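Long-range contacts in NanU sialic acid binding protein (Bacteroides fragilis, PDB 4L7T), which binds sialic acid with high affinity and, as a SusD-family protein of the outer membrane, probably delivers it to the NanO transporter: residues A[59-64]-A[469-474]; A[82-87]-A[486-491]; A[492-497]-A[509-514]. All blocks are in the same frame, centred on the assembly; numbering follows the deposited sequence.

NanU illustrates how a largely helical protein joins distant parts of its chain: interactions 1 and 2 tie N-terminal segments to C-terminal ones, while interaction 3 lies wholly near the C-terminus. Measured from each contact's centre to the centre of the chain, they lie about 10, 20 and 22 Å out. Interaction 1, buried, sets a turn after helix 51-58 against helix 470-477 through an aromatic face and a salt bridge. Interaction 2, mostly buried, is small, polar and watery, with a sodium ion beside it. Interaction 3, partly buried, joins two loops through hydroxyl-to-carbonyl bonds and a proline-tyrosine pair. Interactions 2 and 3 use successive segments of one long loop, and the Arg61 guanidinium of interaction 1 touches both.

Interaction 1. Residues A[59-64]-A[469-474]; sequences EPRADI and KRWYDL. With EDO (1,2-ethanediol), chain D.
Arg61 meets the indole of Trp471 at two places, CB and the guanidinium, with CG and CD carrying the chain between them. CB sits over one face of the six-membered ring, 3.7 Å from its centroid, in a CH-pi contact. The bend at chi3 (63°) brings the guanidinium over the CZ2-CH2 side of the same ring: CZ is 3.5 Å from Trp471 CZ2, the two planes inclined by 28°. At the tip NE bonds to Asn84 OD1 and NH2 to Arg492 O, while NH1, near Trp471 CZ2, makes weak hydrogen bonds to Leu493 O and Leu494 O; together these fix the group's rotation.

Ala62 CB points toward helix 470-477 and packs 3.6 Å from Arg470 CG. Asp63 meets that arginine side-on: Arg470 NE donates to OD1 and NH2 to OD2, each over 2.9 Å, both nearly straight and through syn lone pairs, with the flat groups only 6° apart. NH2 also bonds Tyr445 O. A water links Glu59 OE1 (2.7 Å) to Lys469 N (3.0 Å), while Glu59 OE2 bonds to Tyr65. A 1,2-ethanediol, probably from the crystallisation liquor, donates through O2 to Asp473 OD2. Glu59 to Ala62 form a type I beta turn where the chain leaves helix 51-58, and this turn with Asp63 packs on the first turn of helix 470-477, within the predominantly helical SusD fold.

Interaction 2. Residues A[82-87]-A[486-491]; sequences PFNTIN and TSAVAT. With NA (sodium ion), chain F.
The amide of Asn84 faces Ser487 and Ala488 of the other segment, its nitrogen turned to the hydroxyl of one and its oxygen to the methyl of the other. ND2 donates to Ser487 OG over 3.0 Å, a nearly straight bond (166°) with the acceptor only 7° out of the amide plane. On the other branch, Asn84 OD1 lies 3.6 Å from Ala488 CB and takes its hydrogen bond from Arg61. With partners at both ends, the amide has little freedom to flip.

Ser487 reaches across in turn. Its OG stands between its own backbone N and carbonyl carbon (chi1 53°), and from there comes to 2.8 Å from Pro82 O, in the short helix 80-83. Asn84, at positive phi, ends this weakly bonded helix in a Schellman motif, and its side chain points toward 486-491. The facing loop holds an ST turn just after helix 479-485: Thr486 OG1 accepts from Ala488 N at 3.1 Å, and it also hydrogen-bonds Val482 O of that helix.

A water bridges the two backbones, donating both to Asn84 O (2.8 Å) and to Ser487 O. The carbonyl of Thr486 faces elsewhere: its O coordinates the sodium ion at 2.4 Å, alongside Thr483 O and three waters. One of those waters also donates to Ala488 O.

Interaction 3. Residues A[492-497]-A[509-514]; sequences RLLWPI and KQTPGY
Two hydroxyls of 509-514 hydrogen-bond to consecutive carbonyls of 492-497. Tyr514 OH donates to Leu494 O over 2.7 Å, and Thr511 OG1 donates to Trp495 O over the same 2.7 Å; both donors stand somewhat off the carbonyl plane, by under 20°.

Aromatic and apolar packing accompanies these bonds. Pro496 lies over the face of the Tyr514 ring, its CB 3.8 Å from the centroid in a CH-pi contact and its CD 3.5 Å from Tyr514 CZ. Thr511 is divided between the two kinds of contact: with OG1 beside its backbone N (chi1 -53°), CG2 is left to pack 3.6 Å from Leu494 CB.

Water completes the set, one molecule accepting from Leu494 N (3.2 Å) and donating to Pro512 O (3.0 Å). Thr511 to Tyr514 form a type II beta turn, with Gly513 at positive phi (99°), and this turn presents the ring to the proline.

Side-chain hydroxyls, a ring face and bridging water thus join two irregular loops, the Leu494 and Trp495 carbonyls being bonded by hydroxyls rather than by a strand partner.

Interaction 1. Residues A[59-64]-A[469-474]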
# COMPACT_ATOMS: atom_id res chain seq x y z
N GLU A 59 -2.21 -5.89 -2.93
CA GLU A 59 -2.52 -6.94 -1.95
C GLU A 59 -3.46 -8.10 -2.34
O GLU A 59 -3.07 -9.24 -2.15
CB GLU A 59 -2.98 -6.26 -0.64
CG GLU A 59 -3.37 -7.20 0.50
CD GLU A 59 -3.57 -6.50 1.80
OE1 GLU A 59 -2.78 -5.55 2.13
OE2 GLU A 59 -4.47 -6.92 2.57
N PRO A 60 -4.71 -7.85 -2.77
CA PRO A 60 -5.67 -9.00 -2.75
C PRO A 60 -5.51 -10.14 -3.81
O PRO A 60 -6.24 -11.12 -3.70
CB PRO A 60 -7.04 -8.35 -3.00
CG PRO A 60 -6.81 -6.83 -2.91
CD PRO A 60 -5.37 -6.54 -2.98
N ARG A 61 -4.57 -9.99 -4.73
CA ARG A 61 -4.20 -11.15 -5.64
C ARG A 61 -3.41 -12.22 -4.88
O ARG A 61 -3.19 -13.32 -5.43
CB ARG A 61 -3.49 -10.72 -6.92
CG ARG A 61 -4.49 -10.00 -7.82
CD ARG A 61 -3.83 -9.69 -9.15
NE ARG A 61 -3.42 -10.89 -9.92
CZ ARG A 61 -2.64 -10.85 -11.00
NH1 ARG A 61 -2.20 -9.70 -11.53
NH2 ARG A 61 -2.35 -12.03 -11.54
N ALA A 62 -2.99 -11.91 -3.65
CA ALA A 62 -2.08 -12.84 -2.92
C ALA A 62 -2.94 -13.74 -2.01
O ALA A 62 -4.02 -14.19 -2.48
CB ALA A 62 -0.99 -12.05 -2.13
N ASP A 63 -2.44 -14.12 -0.83
CA ASP A 63 -3.01 -15.24 -0.08
C ASP A 63 -3.91 -14.87 1.11
O ASP A 63 -4.46 -15.77 1.81
CB ASP A 63 -1.88 -16.22 0.36
CG ASP A 63 -0.73 -15.51 1.06
OD1 ASP A 63 -0.54 -14.25 0.93
OD2 ASP A 63 0.08 -16.22 1.72
N ILE A 64 -4.15 -13.58 1.32
CA ILE A 64 -4.82 -13.18 2.56
C ILE A 64 -6.34 -13.42 2.47
O ILE A 64 -6.97 -13.71 3.53
CB ILE A 64 -4.57 -11.65 2.80
CG1 ILE A 64 -3.09 -11.45 3.12
CG2 ILE A 64 -5.53 -11.10 4.00
CD1 ILE A 64 -2.66 -10.02 2.94
N LYS A 469 0.74 -4.37 0.35
CA LYS A 469 2.13 -4.81 0.17
C LYS A 469 2.30 -6.29 -0.29
O LYS A 469 3.25 -6.55 -1.05
CB LYS A 469 2.95 -4.72 1.49
CG LYS A 469 2.98 -3.30 2.12
CD LYS A 469 3.40 -2.30 1.10
CE LYS A 469 3.44 -0.88 1.75
NZ LYS A 469 3.66 0.32 0.77
N ARG A 470 1.47 -7.21 0.17
CA ARG A 470 1.78 -8.69 0.12
C ARG A 470 2.04 -9.14 -1.35
O ARG A 470 2.96 -9.93 -1.59
CB ARG A 470 0.65 -9.46 0.78
CG ARG A 470 0.86 -11.02 0.76
CD ARG A 470 2.13 -11.51 1.40
NE ARG A 470 1.97 -12.96 1.56
CZ ARG A 470 2.87 -13.71 2.24
NH1 ARG A 470 3.98 -13.14 2.76
NH2 ARG A 470 2.60 -15.01 2.40
N TRP A 471 1.12 -8.79 -2.26
CA TRP A 471 1.29 -9.19 -3.67
C TRP A 471 2.57 -8.65 -4.24
O TRP A 471 3.39 -9.42 -4.87
CB TRP A 471 0.05 -8.84 -4.48
CG TRP A 471 0.21 -8.98 -5.96
CD1 TRP A 471 0.47 -7.98 -6.86
CD2 TRP A 471 0.09 -10.20 -6.72
NE1 TRP A 471 0.55 -8.50 -8.18
CE2 TRP A 471 0.36 -9.86 -8.10
CE3 TRP A 471 -0.16 -11.56 -6.38
CZ2 TRP A 471 0.32 -10.80 -9.14
CZ3 TRP A 471 -0.15 -12.52 -7.43
CH2 TRP A 471 0.09 -12.13 -8.77
N TYR A 472 2.85 -7.37 -3.99
CA TYR A 472 4.10 -6.84 -4.54
C TYR A 472 5.37 -7.45 -3.83
O TYR A 472 6.41 -7.52 -4.53
CB TYR A 472 4.11 -5.31 -4.34
CG TYR A 472 3.30 -4.52 -5.32
CD1 TYR A 472 3.21 -4.88 -6.66
CD2 TYR A 472 2.65 -3.33 -4.88
CE1 TYR A 472 2.55 -4.02 -7.57
CE2 TYR A 472 1.97 -2.47 -5.79
CZ TYR A 472 1.99 -2.83 -7.13
OH TYR A 472 1.36 -2.02 -8.03
N ASP A 473 5.26 -7.89 -2.57
CA ASP A 473 6.42 -8.48 -1.84
C ASP A 473 6.75 -9.85 -2.49
O ASP A 473 7.93 -10.13 -2.77
CB ASP A 473 6.12 -8.67 -0.39
CG ASP A 473 6.08 -7.31 0.41
OD1 ASP A 473 6.51 -6.26 -0.10
OD2 ASP A 473 5.65 -7.36 1.57
N LEU A 474 5.72 -10.63 -2.78
CA LEU A 474 5.93 -11.91 -3.48
C LEU A 474 6.44 -11.66 -4.86
O LEU A 474 7.38 -12.34 -5.25
CB LEU A 474 4.65 -12.79 -3.54
CG LEU A 474 4.14 -13.17 -2.15
CD1 LEU A 474 2.80 -13.89 -2.21
CD2 LEU A 474 5.11 -14.16 -1.43
C1 EDO D . 0.98 -8.11 3.93
O1 EDO D . 0.28 -8.83 5.04
C2 EDO D . 2.45 -7.63 3.77
O2 EDO D . 3.52 -8.21 2.91
O HOH W 1 -0.19 -6.24 2.46

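Interaction 2. Residues A[82-87]-A[486-491]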
# COMPACT_ATOMS: atom_id res chain seq x y z
N PRO A 82 -8.49 -12.72 -5.38
CA PRO A 82 -7.82 -13.87 -4.72
C PRO A 82 -7.79 -15.14 -5.55
O PRO A 82 -6.83 -15.93 -5.42
CB PRO A 82 -8.57 -14.11 -3.40
CG PRO A 82 -9.93 -13.30 -3.62
CD PRO A 82 -9.62 -12.16 -4.56
N PHE A 83 -8.76 -15.29 -6.42
CA PHE A 83 -8.75 -16.53 -7.28
C PHE A 83 -7.90 -16.37 -8.53
O PHE A 83 -7.72 -17.37 -9.24
CB PHE A 83 -10.19 -16.94 -7.74
CG PHE A 83 -11.16 -17.25 -6.62
CD1 PHE A 83 -10.76 -17.46 -5.28
CD2 PHE A 83 -12.53 -17.39 -6.92
CE1 PHE A 83 -11.74 -17.76 -4.25
CE2 PHE A 83 -13.48 -17.71 -5.92
CZ PHE A 83 -13.10 -17.89 -4.58
N ASN A 84 -7.42 -15.13 -8.83
CA ASN A 84 -6.57 -14.88 -10.02
C ASN A 84 -7.27 -15.37 -11.30
O ASN A 84 -6.67 -16.03 -12.17
CB ASN A 84 -5.21 -15.48 -9.79
CG ASN A 84 -4.39 -14.59 -8.84
OD1 ASN A 84 -3.86 -13.55 -9.28
ND2 ASN A 84 -4.28 -14.96 -7.64
N THR A 85 -8.54 -15.04 -11.35
CA THR A 85 -9.37 -15.33 -12.53
C THR A 85 -9.76 -14.08 -13.32
O THR A 85 -10.63 -14.16 -14.25
CB THR A 85 -10.60 -16.12 -12.17
OG1 THR A 85 -11.35 -15.42 -11.14
CG2 THR A 85 -10.16 -17.55 -11.74
N ILE A 86 -9.18 -12.92 -12.97
CA ILE A 86 -9.26 -11.77 -13.86
C ILE A 86 -8.80 -12.13 -15.28
O ILE A 86 -7.91 -12.94 -15.50
CB ILE A 86 -8.43 -10.56 -13.35
CG1 ILE A 86 -6.93 -10.94 -13.18
CG2 ILE A 86 -9.08 -10.02 -12.05
CD1 ILE A 86 -6.04 -9.77 -12.59
N ASN A 87 -9.45 -11.49 -16.24
CA ASN A 87 -9.16 -11.76 -17.66
C ASN A 87 -9.65 -10.68 -18.54
O ASN A 87 -10.08 -9.59 -18.07
CB ASN A 87 -9.82 -13.12 -18.10
CG ASN A 87 -11.30 -13.14 -17.92
OD1 ASN A 87 -11.85 -14.17 -17.50
ND2 ASN A 87 -11.96 -12.07 -18.19
N THR A 486 0.15 -18.34 -4.05
CA THR A 486 -1.09 -17.75 -4.61
C THR A 486 -1.65 -18.63 -5.70
O THR A 486 -0.93 -19.54 -6.20
CB THR A 486 -0.84 -16.34 -5.19
OG1 THR A 486 -0.25 -16.42 -6.48
CG2 THR A 486 0.09 -15.47 -4.28
N SER A 487 -2.85 -18.30 -6.18
CA SER A 487 -3.36 -19.02 -7.37
C SER A 487 -2.98 -18.47 -8.73
O SER A 487 -3.47 -18.95 -9.77
CB SER A 487 -4.88 -19.04 -7.27
OG SER A 487 -5.38 -17.72 -7.07
N ALA A 488 -2.11 -17.45 -8.76
CA ALA A 488 -1.63 -16.83 -9.99
C ALA A 488 -0.71 -17.79 -10.70
O ALA A 488 0.01 -18.53 -10.03
CB ALA A 488 -0.86 -15.50 -9.70
N VAL A 489 -0.72 -17.73 -12.03
CA VAL A 489 0.27 -18.55 -12.78
C VAL A 489 1.34 -17.67 -13.41
O VAL A 489 1.14 -16.48 -13.61
CB VAL A 489 -0.48 -19.40 -13.84
CG1 VAL A 489 -1.48 -20.36 -13.14
CG2 VAL A 489 -1.19 -18.53 -14.84
N ALA A 490 2.50 -18.24 -13.74
CA ALA A 490 3.63 -17.45 -14.17
C ALA A 490 3.42 -16.67 -15.44
O ALA A 490 4.09 -15.68 -15.65
CB ALA A 490 4.90 -18.37 -14.28
N THR A 491 2.47 -17.08 -16.30
CA THR A 491 2.21 -16.34 -17.50
C THR A 491 1.26 -15.20 -17.33
O THR A 491 1.07 -14.44 -18.25
CB THR A 491 1.65 -17.26 -18.66
OG1 THR A 491 0.56 -18.02 -18.12
CG2 THR A 491 2.74 -18.21 -19.03
NA NA F . -0.14 -21.73 -6.91
O HOH W 2 -4.27 -16.19 -4.44
O HOH W 3 -4.91 -18.27 -12.15
O HOH W 4 -0.32 -21.12 -8.92
O HOH W 5 -0.54 -22.24 -4.72
O HOH W 6 -2.34 -22.69 -7.16

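Interaction 3. Residues A[492-497]-A[509-514]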
# COMPACT_ATOMS: atom_id res chain seq x y z
N ARG A 492 0.67 -15.03 -16.13
CA ARG A 492 -0.36 -14.05 -15.91
C ARG A 492 -0.08 -13.25 -14.63
O ARG A 492 -1.02 -13.03 -13.81
CB ARG A 492 -1.76 -14.73 -15.86
CG ARG A 492 -2.07 -15.54 -17.19
CD ARG A 492 -3.55 -15.81 -17.41
NE ARG A 492 -4.18 -16.71 -16.46
CZ ARG A 492 -4.25 -18.03 -16.55
NH1 ARG A 492 -3.64 -18.67 -17.55
NH2 ARG A 492 -4.90 -18.70 -15.59
N LEU A 493 1.17 -12.88 -14.44
CA LEU A 493 1.54 -12.05 -13.23
C LEU A 493 1.14 -10.62 -13.44
O LEU A 493 0.84 -9.93 -12.44
CB LEU A 493 3.04 -12.13 -12.96
CG LEU A 493 3.53 -13.56 -12.68
CD1 LEU A 493 5.02 -13.51 -12.48
CD2 LEU A 493 2.83 -14.26 -11.47
N LEU A 494 1.12 -10.14 -14.68
CA LEU A 494 0.58 -8.80 -14.94
C LEU A 494 -0.95 -8.78 -14.92
O LEU A 494 -1.55 -9.84 -14.78
CB LEU A 494 1.13 -8.28 -16.25
CG LEU A 494 2.62 -8.22 -16.26
CD1 LEU A 494 3.07 -7.83 -17.68
CD2 LEU A 494 3.21 -7.22 -15.17
N TRP A 495 -1.58 -7.60 -15.09
CA TRP A 495 -3.03 -7.46 -15.15
C TRP A 495 -3.45 -7.29 -16.61
O TRP A 495 -2.73 -6.69 -17.41
CB TRP A 495 -3.42 -6.18 -14.39
CG TRP A 495 -3.25 -6.25 -12.89
CD1 TRP A 495 -2.10 -6.32 -12.20
CD2 TRP A 495 -4.29 -6.27 -11.91
NE1 TRP A 495 -2.34 -6.43 -10.84
CE2 TRP A 495 -3.68 -6.39 -10.65
CE3 TRP A 495 -5.69 -6.21 -11.97
CZ2 TRP A 495 -4.40 -6.36 -9.47
CZ3 TRP A 495 -6.40 -6.25 -10.80
CH2 TRP A 495 -5.76 -6.33 -9.55
N PRO A 496 -4.62 -7.84 -16.96
CA PRO A 496 -5.17 -7.52 -18.29
C PRO A 496 -5.68 -6.10 -18.42
O PRO A 496 -5.82 -5.36 -17.42
CB PRO A 496 -6.34 -8.50 -18.44
CG PRO A 496 -6.86 -8.62 -16.96
CD PRO A 496 -5.56 -8.53 -16.06
N ILE A 497 -5.94 -5.69 -19.66
CA ILE A 497 -6.41 -4.35 -20.04
C ILE A 497 -7.84 -4.45 -20.49
O ILE A 497 -8.14 -5.30 -21.32
CB ILE A 497 -5.51 -3.76 -21.18
CG1 ILE A 497 -4.07 -3.72 -20.66
CG2 ILE A 497 -6.12 -2.39 -21.69
CD1 ILE A 497 -3.01 -3.32 -21.72
N LYS A 509 -1.57 -3.26 -27.28
CA LYS A 509 -1.85 -4.71 -27.27
C LYS A 509 -2.37 -5.15 -25.89
O LYS A 509 -2.03 -4.52 -24.87
CB LYS A 509 -0.59 -5.51 -27.62
CG LYS A 509 0.11 -5.04 -28.92
CD LYS A 509 0.61 -6.20 -29.80
CE LYS A 509 1.99 -6.70 -29.37
NZ LYS A 509 3.02 -6.65 -30.49
N GLN A 510 -3.15 -6.23 -25.86
CA GLN A 510 -3.58 -6.87 -24.60
C GLN A 510 -2.31 -7.35 -23.90
O GLN A 510 -1.33 -7.74 -24.52
CB GLN A 510 -4.46 -8.11 -24.89
CG GLN A 510 -4.92 -8.87 -23.65
CD GLN A 510 -5.68 -7.98 -22.72
OE1 GLN A 510 -6.87 -7.72 -22.93
NE2 GLN A 510 -5.00 -7.49 -21.71
N THR A 511 -2.34 -7.41 -22.59
CA THR A 511 -1.21 -7.93 -21.86
C THR A 511 -0.89 -9.38 -22.23
O THR A 511 -1.81 -10.16 -22.43
CB THR A 511 -1.59 -7.90 -20.35
OG1 THR A 511 -2.03 -6.59 -20.03
CG2 THR A 511 -0.44 -8.34 -19.46
N PRO A 512 0.40 -9.72 -22.32
CA PRO A 512 0.75 -11.09 -22.63
C PRO A 512 0.24 -12.04 -21.60
O PRO A 512 0.18 -11.73 -20.40
CB PRO A 512 2.27 -11.10 -22.58
CG PRO A 512 2.67 -9.68 -22.88
CD PRO A 512 1.59 -8.87 -22.19
N GLY A 513 -0.17 -13.20 -22.08
CA GLY A 513 -0.69 -14.22 -21.21
C GLY A 513 -2.20 -14.28 -21.16
O GLY A 513 -2.75 -15.24 -20.63
N TYR A 514 -2.85 -13.21 -21.65
CA TYR A 514 -4.30 -13.01 -21.59
C TYR A 514 -5.07 -13.19 -22.96
O TYR A 514 -6.08 -12.52 -23.19
CB TYR A 514 -4.65 -11.67 -20.91
CG TYR A 514 -4.37 -11.63 -19.41
CD1 TYR A 514 -5.30 -12.14 -18.52
CD2 TYR A 514 -3.18 -11.10 -18.92
CE1 TYR A 514 -5.09 -12.13 -17.12
CE2 TYR A 514 -2.93 -11.08 -17.54
CZ TYR A 514 -3.91 -11.56 -16.63
OH TYR A 514 -3.62 -11.54 -15.33
O HOH W 7 -1.62 -17.61 -19.88
O HOH W 8 1.31 -11.43 -17.64